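Local coordinates for geranyltranstransferase (Agrobacterium tumefaciens, PDB 2H8O), which probably condenses geranyl diphosphate with isopentenyl diphosphate to make farnesyl diphosphate, as a member of the polyprenyl synthetase family, at residues Phe39-Arg42 / Leu43-Ala47; Glu51-Leu54 / Gly55-Leu58. All coordinates share one frame; numbering follows the deposited sequence.

Contact 1 (Phe39-Arg42 / Leu43-Ala47); sequences FETR and LRENA
Phe-39 to Arg-42 and Leu-43 to Ala-47 are successive turns of one alpha-helix, joined by four i to i+4 backbone bonds, from Leu-43 N to Phe-39 O (2.7 Å) through to Asn-46 N to Arg-42 O. On the buried side Leu-43 lies beside Phe-39, pointing the same way. Its CD2 is 3.9 Å from Phe-39 CZ, and its CB sits over one ring face, offset toward the rim. Arg-42 reaches along the helix to Glu-45, three residues on, in a salt bridge. Arg-42 NE is 3.0 Å from Glu-45 OE1, on the syn side of the carboxylate but tilted out of its plane. The NE-H...OE1 angle is 134°, so the bond is bent. Bends at chi2 and chi3 curl the arginine back to this position. Its CD packs 3.5 Å from Asn-46 ND2. Arg-42 NH1 and Asn-46 ND2 both bind Glu-95 OE2, so one carboxylate oxygen ties the two side chains together. On the outer side the Arg-44 guanidinium lays one face over Thr-41 CA, while Thr-41 OG1 bonds back to Thr-37 O. Helix 88-99 receives Leu-43 and Asn-46 on Phe-91, and helix 321-331 packs on Phe-39 through Ala-325, Ala-326 and Phe-329.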
# COMPACT_ATOMS: atom_id res chain seq x y z
N PHE A 39 4.65 -30.46 10.68
CA PHE A 39 4.50 -29.26 9.86
C PHE A 39 3.06 -29.08 9.37
O PHE A 39 2.52 -27.99 9.50
CB PHE A 39 5.45 -29.26 8.67
CG PHE A 39 5.11 -28.22 7.65
CD1 PHE A 39 5.49 -26.91 7.82
CD2 PHE A 39 4.35 -28.55 6.55
CE1 PHE A 39 5.17 -25.95 6.90
CE2 PHE A 39 4.01 -27.58 5.62
CZ PHE A 39 4.41 -26.28 5.80
N GLU A 40 2.48 -30.13 8.79
CA GLU A 40 1.16 -30.01 8.14
C GLU A 40 0.12 -29.57 9.16
O GLU A 40 -0.74 -28.74 8.87
CB GLU A 40 0.72 -31.34 7.53
CG GLU A 40 1.66 -31.90 6.46
CD GLU A 40 1.10 -31.79 5.05
OE1 GLU A 40 1.21 -30.70 4.46
OE2 GLU A 40 0.56 -32.81 4.54
N THR A 41 0.22 -30.14 10.35
CA THR A 41 -0.69 -29.83 11.45
C THR A 41 -0.52 -28.39 11.91
O THR A 41 -1.51 -27.66 12.08
CB THR A 41 -0.49 -30.83 12.63
OG1 THR A 41 -0.84 -32.15 12.20
CG2 THR A 41 -1.36 -30.48 13.82
N ARG A 42 0.72 -27.95 12.10
CA ARG A 42 0.96 -26.57 12.50
C ARG A 42 0.56 -25.60 11.39
O ARG A 42 0.08 -24.51 11.68
CB ARG A 42 2.42 -26.35 12.91
CG ARG A 42 2.72 -24.93 13.39
CD ARG A 42 1.88 -24.50 14.59
NE ARG A 42 2.12 -25.44 15.68
CZ ARG A 42 3.17 -25.41 16.48
NH1 ARG A 42 4.09 -24.46 16.38
NH2 ARG A 42 3.30 -26.33 17.42
N LEU A 43 0.78 -25.98 10.13
CA LEU A 43 0.35 -25.13 8.99
C LEU A 43 -1.16 -24.88 9.08
O LEU A 43 -1.63 -23.75 8.93
CB LEU A 43 0.71 -25.77 7.65
CG LEU A 43 0.36 -24.92 6.41
CD1 LEU A 43 1.13 -23.60 6.38
CD2 LEU A 43 0.60 -25.72 5.14
N ARG A 44 -1.92 -25.95 9.29
CA ARG A 44 -3.38 -25.85 9.43
C ARG A 44 -3.79 -25.04 10.66
O ARG A 44 -4.74 -24.25 10.59
CB ARG A 44 -4.04 -27.22 9.45
CG ARG A 44 -3.98 -27.99 8.13
CD ARG A 44 -4.84 -29.24 8.12
NE ARG A 44 -4.77 -30.03 9.36
CZ ARG A 44 -3.99 -31.09 9.57
NH1 ARG A 44 -3.16 -31.57 8.64
NH2 ARG A 44 -4.04 -31.69 10.75
N GLU A 45 -3.09 -25.23 11.78
CA GLU A 45 -3.36 -24.48 13.01
C GLU A 45 -3.13 -23.00 12.83
O GLU A 45 -3.95 -22.17 13.22
CB GLU A 45 -2.47 -24.95 14.18
CG GLU A 45 -2.80 -26.27 14.74
CD GLU A 45 -1.68 -26.87 15.62
OE1 GLU A 45 -0.72 -26.17 16.02
OE2 GLU A 45 -1.78 -28.07 15.91
N ASN A 46 -1.97 -22.67 12.26
CA ASN A 46 -1.63 -21.29 12.04
C ASN A 46 -2.54 -20.68 10.99
O ASN A 46 -2.85 -19.50 11.06
CB ASN A 46 -0.13 -21.11 11.69
CG ASN A 46 0.75 -21.33 12.91
OD1 ASN A 46 0.26 -21.35 14.05
ND2 ASN A 46 2.06 -21.52 12.68
N ALA A 47 -2.94 -21.48 10.00
CA ALA A 47 -3.87 -20.99 8.97
C ALA A 47 -5.18 -20.59 9.63
O ALA A 47 -5.71 -19.50 9.39
CB ALA A 47 -4.09 -22.04 7.90

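Contact 2 (Glu51-Leu54 / Gly55-Leu58); sequences EALL and GHLL
Leu-53 and Leu-57 meet one turn apart near the C-terminal end of helix 34-57. Leu-57 CD1 is 3.7 Å from Leu-53 CG, and the two side chains cross at a slant. With CG anti to its own carbonyl carbon (chi1 -65°), Leu-57 also lies along the preceding turn, its CG 3.4 Å from Leu-53 O. Leu-57 N also donates to Leu-53 O, at 2.8 Å. Leu-54 and Leu-58 form the tightly packed, buried side. Leu-54 packs on Ala-112 and Cys-116 of helix 104-125 and, with Leu-58, on Val-81 of helix 71-82. Their side chains do not touch each other; Leu-58 CG comes within 3.4 Å of Leu-54 O. The other side is looser: Ala-52, Gly-55 and His-56 are exposed there, and His-56 makes its close approach through CB, 3.2 Å from Leu-53 O. The last bond of the series, Leu-58 N to Leu-54 O (2.9 Å), is more bent, at 135°. Leu-58 is the first residue to leave helical backbone angles. At this end the carbonyls of His-56, Leu-57 and Leu-58 accept from Arg-63, Arg-69 and Arg-78 respectively. The arrangement is a helix C-terminus within the mainly helical fold of the polyprenyl synthetase family, its end carbonyls taken up by arginines.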
# COMPACT_ATOMS: atom_id res chain seq x y z
N GLU A 51 -6.67 -16.90 9.78
CA GLU A 51 -8.00 -16.68 9.23
C GLU A 51 -8.99 -16.07 10.22
O GLU A 51 -9.82 -15.24 9.84
CB GLU A 51 -8.53 -17.96 8.59
CG GLU A 51 -7.79 -18.31 7.32
CD GLU A 51 -7.91 -19.78 6.90
OE1 GLU A 51 -8.68 -20.57 7.54
OE2 GLU A 51 -7.21 -20.14 5.92
N ALA A 52 -8.96 -16.50 11.48
CA ALA A 52 -9.85 -15.93 12.49
C ALA A 52 -9.57 -14.43 12.67
O ALA A 52 -10.49 -13.60 12.65
CB ALA A 52 -9.72 -16.70 13.82
N LEU A 53 -8.29 -14.07 12.77
CA LEU A 53 -7.94 -12.65 12.91
C LEU A 53 -8.33 -11.88 11.64
O LEU A 53 -8.91 -10.79 11.71
CB LEU A 53 -6.48 -12.47 13.25
CG LEU A 53 -6.02 -11.02 13.40
CD1 LEU A 53 -6.75 -10.27 14.51
CD2 LEU A 53 -4.53 -10.98 13.68
N LEU A 54 -8.02 -12.44 10.48
CA LEU A 54 -8.44 -11.82 9.20
C LEU A 54 -9.95 -11.55 9.14
O LEU A 54 -10.38 -10.48 8.72
CB LEU A 54 -8.00 -12.69 8.03
CG LEU A 54 -6.50 -12.62 7.74
CD1 LEU A 54 -6.09 -13.79 6.85
CD2 LEU A 54 -6.12 -11.26 7.12
N GLY A 55 -10.76 -12.50 9.60
CA GLY A 55 -12.20 -12.30 9.59
C GLY A 55 -12.59 -11.12 10.45
O GLY A 55 -13.50 -10.35 10.12
N HIS A 56 -11.92 -11.01 11.59
CA HIS A 56 -12.12 -9.91 12.50
C HIS A 56 -11.69 -8.59 11.85
O HIS A 56 -12.44 -7.61 11.87
CB HIS A 56 -11.34 -10.18 13.78
CG HIS A 56 -11.44 -9.09 14.79
ND1 HIS A 56 -12.62 -8.82 15.46
CD2 HIS A 56 -10.53 -8.21 15.26
CE1 HIS A 56 -12.43 -7.81 16.29
NE2 HIS A 56 -11.17 -7.43 16.20
N LEU A 57 -10.52 -8.58 11.23
CA LEU A 57 -9.99 -7.36 10.60
C LEU A 57 -10.80 -6.91 9.39
O LEU A 57 -10.73 -5.73 8.99
CB LEU A 57 -8.52 -7.55 10.22
CG LEU A 57 -7.53 -7.75 11.36
CD1 LEU A 57 -6.19 -8.27 10.86
CD2 LEU A 57 -7.32 -6.44 12.10
N LEU A 58 -11.54 -7.85 8.79
CA LEU A 58 -12.40 -7.57 7.62
C LEU A 58 -13.88 -7.45 8.02
O LEU A 58 -14.76 -7.49 7.17
CB LEU A 58 -12.18 -8.62 6.53
CG LEU A 58 -10.76 -8.62 5.93
CD1 LEU A 58 -10.57 -9.83 5.01
CD2 LEU A 58 -10.51 -7.32 5.16

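Overall arrangement
Contacts 1 and 2 lie in series on helix 34-57, with centres about 17 Å apart. Each joins the same helix to different neighbours. Residues 39-47 pack on helices 88-99 and 321-331, near the C-terminal end of the modelled chain. Residues 51-58 reach helices 71-82, 104-125 and 148-167. The helix therefore runs across several members of the helical bundle. The contact centres are about 15 and 17 Å from that of the chain. Salt bridges to helix 88-99 and to Arg-87, just before it, involve Arg-42 of contact 1 and Glu-51 of contact 2. The aspartate-rich magnesium-binding motifs of this family probably lie at the end of helix 104-125, which contact 2 touches, and on helix 241-267. Neither contact contains them.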